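Local coordinates for FLAP endonuclease-1 protein (PDB 1A76) that cleaves the 5' flaps of DNA structure-specifically and acts as a 5'-3' exonuclease in replication and repair, with magnesium as cofactor, at residues V3-I9 with Y174-L178; L141-P145 with L276-D282; I217-M221 with I233-Y239. All coordinates share one frame; numbering follows the deposited sequence.

Interaction 1. Residues V3-I9 with Y174-L178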
loop_
_atom_site.group_PDB
_atom_site.type_symbol
_atom_site.label_atom_id
_atom_site.label_comp_id
_atom_site.label_asym_id
_atom_site.label_seq_id
_atom_site.Cartn_x
_atom_site.Cartn_y
_atom_site.Cartn_z
ATOM N N VAL A 3 -1.506 10.473 5.305
ATOM C CA VAL A 3 -1.759 11.540 6.266
ATOM C C VAL A 3 -0.622 11.590 7.288
ATOM O O VAL A 3 -0.248 10.567 7.862
ATOM C CB VAL A 3 -3.107 11.324 6.996
ATOM C CG1 VAL A 3 -3.544 12.615 7.673
ATOM C CG2 VAL A 3 -4.172 10.875 6.007
ATOM N N GLN A 4 -0.078 12.786 7.502
ATOM C CA GLN A 4 1.033 12.993 8.428
ATOM C C GLN A 4 0.665 12.917 9.904
ATOM O O GLN A 4 0.829 13.887 10.639
ATOM C CB GLN A 4 1.695 14.347 8.154
ATOM C CG GLN A 4 2.097 14.562 6.710
ATOM C CD GLN A 4 2.607 13.297 6.060
ATOM O OE1 GLN A 4 3.788 12.962 6.163
ATOM N NE2 GLN A 4 1.718 12.582 5.387
ATOM N N PHE A 5 0.193 11.757 10.338
ATOM C CA PHE A 5 -0.196 11.548 11.727
ATOM C C PHE A 5 1.022 11.381 12.636
ATOM O O PHE A 5 0.979 11.735 13.814
ATOM C CB PHE A 5 -1.063 10.292 11.841
ATOM C CG PHE A 5 -2.519 10.516 11.534
ATOM C CD1 PHE A 5 -3.091 11.783 11.650
ATOM C CD2 PHE A 5 -3.327 9.445 11.150
ATOM C CE1 PHE A 5 -4.438 11.978 11.391
ATOM C CE2 PHE A 5 -4.686 9.629 10.887
ATOM C CZ PHE A 5 -5.243 10.899 11.007
ATOM N N GLY A 6 2.091 10.827 12.069
ATOM C CA GLY A 6 3.328 10.568 12.793
ATOM C C GLY A 6 3.547 11.172 14.172
ATOM O O GLY A 6 3.377 10.507 15.194
ATOM N N ASP A 7 3.938 12.440 14.182
ATOM C CA ASP A 7 4.225 13.196 15.394
ATOM C C ASP A 7 3.040 13.369 16.345
ATOM O O ASP A 7 3.214 13.817 17.471
ATOM C CB ASP A 7 4.752 14.583 14.992
ATOM C CG ASP A 7 5.252 15.394 16.175
ATOM O OD1 ASP A 7 4.433 16.091 16.815
ATOM O OD2 ASP A 7 6.469 15.338 16.459
ATOM N N PHE A 8 1.845 12.993 15.910
ATOM C CA PHE A 8 0.671 13.201 16.742
ATOM C C PHE A 8 -0.058 12.005 17.315
ATOM O O PHE A 8 -0.962 12.172 18.121
ATOM C CB PHE A 8 -0.306 14.079 15.976
ATOM C CG PHE A 8 0.338 15.289 15.386
ATOM C CD1 PHE A 8 0.628 16.391 16.187
ATOM C CD2 PHE A 8 0.706 15.312 14.043
ATOM C CE1 PHE A 8 1.281 17.502 15.664
ATOM C CE2 PHE A 8 1.358 16.417 13.511
ATOM C CZ PHE A 8 1.647 17.517 14.327
ATOM N N ILE A 9 0.322 10.802 16.928
ATOM C CA ILE A 9 -0.363 9.643 17.469
ATOM C C ILE A 9 0.582 8.701 18.189
ATOM O O ILE A 9 1.774 8.646 17.879
ATOM C CB ILE A 9 -1.106 8.872 16.357
ATOM C CG1 ILE A 9 -0.107 8.328 15.338
ATOM C CG2 ILE A 9 -2.089 9.803 15.652
ATOM C CD1 ILE A 9 -0.759 7.621 14.177
ATOM N N TYR A 174 0.058 5.739 7.367
ATOM C CA TYR A 174 -0.789 5.551 8.540
ATOM C C TYR A 174 -2.265 5.402 8.146
ATOM O O TYR A 174 -3.096 5.007 8.953
ATOM C CB TYR A 174 -0.627 6.743 9.495
ATOM C CG TYR A 174 0.727 6.834 10.163
ATOM C CD1 TYR A 174 1.024 6.069 11.290
ATOM C CD2 TYR A 174 1.717 7.689 9.670
ATOM C CE1 TYR A 174 2.277 6.154 11.907
ATOM C CE2 TYR A 174 2.972 7.774 10.287
ATOM C CZ TYR A 174 3.239 7.009 11.397
ATOM O OH TYR A 174 4.472 7.093 12.009
ATOM N N ASP A 175 -2.566 5.704 6.890
ATOM C CA ASP A 175 -3.918 5.644 6.345
ATOM C C ASP A 175 -4.764 4.396 6.628
ATOM O O ASP A 175 -5.984 4.486 6.687
ATOM C CB ASP A 175 -3.854 5.881 4.838
ATOM C CG ASP A 175 -3.168 7.188 4.486
ATOM O OD1 ASP A 175 -1.954 7.304 4.757
ATOM O OD2 ASP A 175 -3.837 8.095 3.943
ATOM N N ALA A 176 -4.137 3.236 6.794
ATOM C CA ALA A 176 -4.890 2.014 7.080
ATOM C C ALA A 176 -5.727 2.164 8.354
ATOM O O ALA A 176 -6.758 1.510 8.521
ATOM C CB ALA A 176 -3.930 0.838 7.235
ATOM N N LEU A 177 -5.263 3.014 9.259
ATOM C CA LEU A 177 -5.948 3.258 10.517
ATOM C C LEU A 177 -7.328 3.857 10.237
ATOM O O LEU A 177 -8.303 3.546 10.919
ATOM C CB LEU A 177 -5.123 4.226 11.378
ATOM C CG LEU A 177 -3.758 3.710 11.863
ATOM C CD1 LEU A 177 -2.997 4.827 12.559
ATOM C CD2 LEU A 177 -3.955 2.521 12.821
ATOM N N LEU A 178 -7.398 4.710 9.219
ATOM C CA LEU A 178 -8.652 5.364 8.839
ATOM C C LEU A 178 -9.717 4.382 8.353
ATOM O O LEU A 178 -10.921 4.675 8.422
ATOM C CB LEU A 178 -8.381 6.424 7.768
ATOM C CG LEU A 178 -7.527 7.597 8.254
ATOM C CD1 LEU A 178 -7.318 8.587 7.125
ATOM C CD2 LEU A 178 -8.216 8.270 9.428
#
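At the edge of the metal site of this PIN-type nuclease, V3 of the N-terminal segment reaches D175, a residue predicted to bind the second magnesium ion and here about 4 Å, between nearest atoms, from a bound manganese ion. The V3 backbone N donates to D175 OD1 over 3.2 Å. The donor arrives on the syn side yet 28° out of the carboxylate plane, and the bond is also bent, 143° at the hydrogen. V3 CG2 adds a contact of 3.5 Å to D175 OD2, and V3 thus probably acts as a second-shell residue that helps position the carboxylate. Next to this polar pair lies Y174, whose CG, anti to the carbonyl carbon (chi1 -69°), carries the ring alongside the V3-G6 backbone. Its CE2 sits 3.6 Å from G6 N, while its hydroxyl is hydrogen-bonded to K11 and E196. F5 packs beside V3: V3 CG1 rests over the rim of one ring face, and L178 CD2 meets the ring edge 4.1 Å from F5 CE2. I9 CD1 meets Y174 CD1 at 3.7 Å and also touches L177 CD1, tip to tip, at 3.9 Å.

Interaction 2. Residues L141-P145 with L276-D282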
loop_
_atom_site.group_PDB
_atom_site.type_symbol
_atom_site.label_atom_id
_atom_site.label_comp_id
_atom_site.label_asym_id
_atom_site.label_seq_id
_atom_site.Cartn_x
_atom_site.Cartn_y
_atom_site.Cartn_z
ATOM N N LEU A 141 5.067 -17.342 -8.660
ATOM C CA LEU A 141 6.182 -18.268 -8.826
ATOM C C LEU A 141 6.739 -18.603 -7.451
ATOM O O LEU A 141 7.173 -19.724 -7.202
ATOM C CB LEU A 141 7.278 -17.632 -9.694
ATOM C CG LEU A 141 6.927 -17.522 -11.176
ATOM C CD1 LEU A 141 8.076 -16.856 -11.915
ATOM C CD2 LEU A 141 6.627 -18.912 -11.742
ATOM N N MET A 142 6.710 -17.621 -6.556
ATOM C CA MET A 142 7.224 -17.807 -5.210
ATOM C C MET A 142 6.267 -18.565 -4.296
ATOM O O MET A 142 6.633 -18.925 -3.178
ATOM C CB MET A 142 7.558 -16.451 -4.587
ATOM C CG MET A 142 8.718 -15.726 -5.242
ATOM S SD MET A 142 8.873 -14.081 -4.533
ATOM C CE MET A 142 9.253 -14.458 -2.837
ATOM N N GLY A 143 5.053 -18.807 -4.779
ATOM C CA GLY A 143 4.050 -19.525 -4.007
ATOM C C GLY A 143 3.439 -18.666 -2.923
ATOM O O GLY A 143 2.812 -19.184 -1.981
ATOM N N ILE A 144 3.649 -17.357 -3.045
ATOM C CA ILE A 144 3.151 -16.379 -2.071
ATOM C C ILE A 144 1.801 -15.835 -2.550
ATOM O O ILE A 144 1.697 -15.280 -3.644
ATOM C CB ILE A 144 4.120 -15.178 -1.918
ATOM C CG1 ILE A 144 5.560 -15.665 -1.667
ATOM C CG2 ILE A 144 3.616 -14.255 -0.806
ATOM C CD1 ILE A 144 5.719 -16.591 -0.467
ATOM N N PRO A 145 0.769 -15.928 -1.705
ATOM C CA PRO A 145 -0.567 -15.449 -2.071
ATOM C C PRO A 145 -0.759 -13.939 -2.118
ATOM O O PRO A 145 -0.179 -13.195 -1.321
ATOM C CB PRO A 145 -1.465 -16.099 -1.026
ATOM C CG PRO A 145 -0.585 -16.179 0.186
ATOM C CD PRO A 145 0.796 -16.465 -0.332
ATOM N N LEU A 276 -4.810 -17.479 2.316
ATOM C CA LEU A 276 -3.568 -17.161 2.996
ATOM C C LEU A 276 -2.582 -18.320 2.848
ATOM O O LEU A 276 -1.451 -18.254 3.328
ATOM C CB LEU A 276 -3.857 -16.899 4.475
ATOM C CG LEU A 276 -4.567 -15.585 4.818
ATOM C CD1 LEU A 276 -5.980 -15.603 4.262
ATOM C CD2 LEU A 276 -4.588 -15.392 6.327
ATOM N N SER A 277 -3.022 -19.371 2.160
ATOM C CA SER A 277 -2.213 -20.559 1.944
ATOM C C SER A 277 -0.977 -20.285 1.099
ATOM O O SER A 277 -1.037 -19.550 0.115
ATOM C CB SER A 277 -3.048 -21.647 1.256
ATOM O OG SER A 277 -3.973 -22.235 2.152
ATOM N N LEU A 278 0.141 -20.883 1.499
ATOM C CA LEU A 278 1.398 -20.759 0.775
ATOM C C LEU A 278 1.586 -22.026 -0.056
ATOM O O LEU A 278 1.122 -23.101 0.326
ATOM C CB LEU A 278 2.569 -20.613 1.751
ATOM C CG LEU A 278 2.372 -19.612 2.895
ATOM C CD1 LEU A 278 3.573 -19.648 3.805
ATOM C CD2 LEU A 278 2.168 -18.206 2.329
ATOM N N LYS A 279 2.269 -21.901 -1.184
ATOM C CA LYS A 279 2.524 -23.033 -2.065
ATOM C C LYS A 279 4.027 -23.147 -2.280
ATOM O O LYS A 279 4.751 -22.170 -2.108
ATOM C CB LYS A 279 1.839 -22.817 -3.419
ATOM C CG LYS A 279 0.390 -22.389 -3.324
ATOM C CD LYS A 279 -0.283 -22.403 -4.694
ATOM C CE LYS A 279 -1.444 -23.397 -4.740
ATOM N NZ LYS A 279 -2.745 -22.824 -4.259
ATOM N N LEU A 280 4.503 -24.326 -2.672
ATOM C CA LEU A 280 5.932 -24.487 -2.897
ATOM C C LEU A 280 6.373 -23.631 -4.085
ATOM O O LEU A 280 5.654 -23.517 -5.077
ATOM C CB LEU A 280 6.262 -25.962 -3.138
ATOM C CG LEU A 280 6.036 -26.769 -1.858
ATOM C CD1 LEU A 280 6.098 -28.265 -2.167
ATOM C CD2 LEU A 280 7.072 -26.380 -0.826
ATOM N N PRO A 281 7.560 -23.011 -3.994
ATOM C CA PRO A 281 8.067 -22.163 -5.084
ATOM C C PRO A 281 8.574 -22.909 -6.324
ATOM O O PRO A 281 9.176 -23.984 -6.212
ATOM C CB PRO A 281 9.189 -21.365 -4.428
ATOM C CG PRO A 281 9.658 -22.228 -3.295
ATOM C CD PRO A 281 8.492 -23.067 -2.850
ATOM N N ASP A 282 8.323 -22.324 -7.495
ATOM C CA ASP A 282 8.774 -22.893 -8.757
ATOM C C ASP A 282 10.192 -22.351 -8.916
ATOM O O ASP A 282 10.398 -21.272 -9.479
ATOM C CB ASP A 282 7.865 -22.418 -9.910
ATOM C CG ASP A 282 8.409 -22.783 -11.289
ATOM O OD1 ASP A 282 9.484 -23.427 -11.379
ATOM O OD2 ASP A 282 7.754 -22.415 -12.296
HETATM O O HOH W 1 0.202 -19.283 -2.251
#
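L141 and D282 lie side by side, their side chains pointing the same way, where a Schellman motif ending helix 129-142 meets the N-cap of helix 283-292. L141 CD2 packs 3.7 Å from D282 OD2. D282, whose chi1 of 170° places CG opposite the backbone N, sends its other oxygen, OD1, to cap G285 N in the first turn of the following helix, while its backbone N binds L141 O at 2.9 Å, nearly in line with the carbonyl. One residue thus caps one helix and is bonded to the last turn of another. At the other end of the contact, the P145 ring and the L278 side chain meet at a slant, and P145 CD is pressed to 3.5 Å from L278 CD2, tighter than usual for two carbons. P145 CG also approaches S277 O. Between these two pairs the backbones run close at G143, whose positive phi belongs to the Schellman turn; a CB there would run into K279 O, which instead takes a CA-H...O contact from G143 CA at 3.3 Å. G143 O is gripped twice: K279 N donates to it at 2.9 Å, in the carbonyl plane and on a lone pair, and a water that also donates to S277 O lies 2.6 Å from G143 O.

Interaction 3. Residues I217-M221 with I233-Y239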
loop_
_atom_site.group_PDB
_atom_site.type_symbol
_atom_site.label_atom_id
_atom_site.label_comp_id
_atom_site.label_asym_id
_atom_site.label_seq_id
_atom_site.Cartn_x
_atom_site.Cartn_y
_atom_site.Cartn_z
ATOM N N ILE A 217 -10.087 14.544 11.453
ATOM C CA ILE A 217 -8.768 15.160 11.575
ATOM C C ILE A 217 -8.039 14.942 10.244
ATOM O O ILE A 217 -7.437 15.864 9.696
ATOM C CB ILE A 217 -7.932 14.517 12.723
ATOM C CG1 ILE A 217 -8.520 14.903 14.080
ATOM C CG2 ILE A 217 -6.481 14.993 12.648
ATOM C CD1 ILE A 217 -8.059 14.011 15.216
ATOM N N ALA A 218 -8.129 13.721 9.718
ATOM C CA ALA A 218 -7.503 13.382 8.449
ATOM C C ALA A 218 -8.039 14.258 7.323
ATOM O O ALA A 218 -7.277 14.765 6.488
ATOM C CB ALA A 218 -7.750 11.912 8.121
ATOM N N ILE A 219 -9.358 14.430 7.287
ATOM C CA ILE A 219 -9.964 15.246 6.249
ATOM C C ILE A 219 -9.454 16.687 6.347
ATOM O O ILE A 219 -9.123 17.285 5.324
ATOM C CB ILE A 219 -11.509 15.172 6.323
ATOM C CG1 ILE A 219 -11.967 13.769 5.873
ATOM C CG2 ILE A 219 -12.141 16.217 5.416
ATOM C CD1 ILE A 219 -13.443 13.473 6.122
ATOM N N PHE A 220 -9.375 17.233 7.562
ATOM C CA PHE A 220 -8.864 18.599 7.777
ATOM C C PHE A 220 -7.450 18.727 7.234
ATOM O O PHE A 220 -7.105 19.703 6.563
ATOM C CB PHE A 220 -8.785 18.943 9.273
ATOM C CG PHE A 220 -10.030 19.575 9.830
ATOM C CD1 PHE A 220 -10.429 20.844 9.420
ATOM C CD2 PHE A 220 -10.781 18.917 10.799
ATOM C CE1 PHE A 220 -11.556 21.448 9.970
ATOM C CE2 PHE A 220 -11.905 19.510 11.352
ATOM C CZ PHE A 220 -12.293 20.784 10.934
ATOM N N MET A 221 -6.616 17.751 7.561
ATOM C CA MET A 221 -5.227 17.791 7.134
ATOM C C MET A 221 -5.133 17.573 5.639
ATOM O O MET A 221 -4.249 18.120 4.986
ATOM C CB MET A 221 -4.421 16.735 7.888
ATOM C CG MET A 221 -4.301 17.035 9.388
ATOM S SD MET A 221 -3.583 15.677 10.331
ATOM C CE MET A 221 -1.915 15.664 9.729
ATOM N N ILE A 233 -5.164 24.048 8.036
ATOM C CA ILE A 233 -5.304 23.520 9.391
ATOM C C ILE A 233 -4.495 22.233 9.583
ATOM O O ILE A 233 -4.603 21.290 8.788
ATOM C CB ILE A 233 -6.790 23.227 9.720
ATOM C CG1 ILE A 233 -7.570 24.538 9.868
ATOM C CG2 ILE A 233 -6.898 22.443 11.011
ATOM C CD1 ILE A 233 -9.047 24.400 9.543
ATOM N N GLY A 234 -3.679 22.210 10.634
ATOM C CA GLY A 234 -2.870 21.038 10.943
ATOM C C GLY A 234 -3.543 20.090 11.939
ATOM O O GLY A 234 -4.713 20.270 12.289
ATOM N N PHE A 235 -2.799 19.094 12.419
ATOM C CA PHE A 235 -3.352 18.118 13.352
ATOM C C PHE A 235 -3.861 18.730 14.666
ATOM O O PHE A 235 -4.973 18.430 15.106
ATOM C CB PHE A 235 -2.314 17.020 13.643
ATOM C CG PHE A 235 -2.864 15.852 14.431
ATOM C CD1 PHE A 235 -3.065 15.953 15.806
ATOM C CD2 PHE A 235 -3.177 14.651 13.801
ATOM C CE1 PHE A 235 -3.571 14.872 16.544
ATOM C CE2 PHE A 235 -3.679 13.570 14.532
ATOM C CZ PHE A 235 -3.877 13.683 15.903
ATOM N N LYS A 236 -3.049 19.593 15.273
ATOM C CA LYS A 236 -3.382 20.243 16.532
ATOM C C LYS A 236 -4.681 21.032 16.465
ATOM O O LYS A 236 -5.544 20.894 17.336
ATOM C CB LYS A 236 -2.243 21.187 16.956
ATOM C CG LYS A 236 -1.170 20.559 17.830
ATOM C CD LYS A 236 -0.572 21.590 18.795
ATOM C CE LYS A 236 -0.861 21.234 20.251
ATOM N NZ LYS A 236 -1.667 22.277 20.959
ATOM N N ARG A 237 -4.813 21.875 15.441
ATOM C CA ARG A 237 -6.010 22.695 15.284
ATOM C C ARG A 237 -7.238 21.854 14.957
ATOM O O ARG A 237 -8.337 22.123 15.441
ATOM C CB ARG A 237 -5.790 23.747 14.185
ATOM C CG ARG A 237 -7.057 24.476 13.749
ATOM C CD ARG A 237 -7.604 25.442 14.822
ATOM N NE ARG A 237 -8.705 26.237 14.274
ATOM C CZ ARG A 237 -9.759 26.657 14.968
ATOM N NH1 ARG A 237 -9.878 26.367 16.261
ATOM N NH2 ARG A 237 -10.711 27.349 14.355
ATOM N N ALA A 238 -7.041 20.825 14.143
ATOM C CA ALA A 238 -8.125 19.942 13.744
ATOM C C ALA A 238 -8.621 19.130 14.942
ATOM O O ALA A 238 -9.828 18.959 15.137
ATOM C CB ALA A 238 -7.646 19.026 12.630
ATOM N N TYR A 239 -7.679 18.649 15.746
ATOM C CA TYR A 239 -7.994 17.866 16.944
ATOM C C TYR A 239 -8.737 18.776 17.929
ATOM O O TYR A 239 -9.631 18.339 18.650
ATOM C CB TYR A 239 -6.689 17.353 17.569
ATOM C CG TYR A 239 -6.834 16.635 18.900
ATOM C CD1 TYR A 239 -7.356 15.342 18.971
ATOM C CD2 TYR A 239 -6.413 17.240 20.085
ATOM C CE1 TYR A 239 -7.449 14.665 20.196
ATOM C CE2 TYR A 239 -6.502 16.573 21.313
ATOM C CZ TYR A 239 -7.017 15.284 21.363
ATOM O OH TYR A 239 -7.055 14.617 22.577
#
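F220 packs against A238 and I233 in an arrangement consistent with the helix-three-turn-helix (H3TH) motif of the FEN1 family; the short segments of helices 211-221 and 235-244 approach to 9.0 Å between axes, at 133° between their directions. The loop 222-232 that joins them carries the metal ligand D224. The F220 side chain starts close: its CB is 3.5 Å from A238 CB, bringing the alanine methyl against the root of the side chain. At CG the same methyl is still near, and CD2 stays within 3.6 Å of A238 CB. Farther along the same side of the ring, by its other ortho and meta carbons, lies I233, the residue before the N-cap glycine G234: F220 CD1 is 3.8 Å from I233 CD1, and CE1 only slightly farther from that methyl. Beyond these two segments the side chains of A247, V250 and L251 of helix 247-254 also pack on the F220 side chain. Replacing F220 by an alanine would keep CB beside A238 but is likely to leave I233 CD1 without its ring partner and a gap where the ring met helix 247-254. A second cluster forms round F235. I217 CG2 comes 3.5 Å from F235 CD2, and M221, bent at its last torsion (chi3 68°), brings SD 3.6 Å from the same F235 CD2, a Met-aromatic contact made at the ring edge. No hydrogen bond joins the two segments. The pairing of these helices therefore rests on apolar and sulfur-aromatic packing between close-fitting side chains.

How the interactions relate
From the N terminus, segment 3-9 waits through 164 residues for 174-178, so interaction 1 closes a loop that brings the N-domain to the I-domain. Before it closes, 141-145 has opened interaction 2, completed only by 276-282; the two therefore cross, and interaction 2 ties the end of helix 129-142 in the I-domain to the loop before helix 283-292. Interaction 3 comes after interaction 1, in series with it, and forms wholly within the span of interaction 2, closing just an eleven-residue loop. In space, interactions 1 and 3 abut, F5 and F8 packing on F235, whereas interaction 2 lies on the opposite side of the chain's centre, near edge strand 146-148.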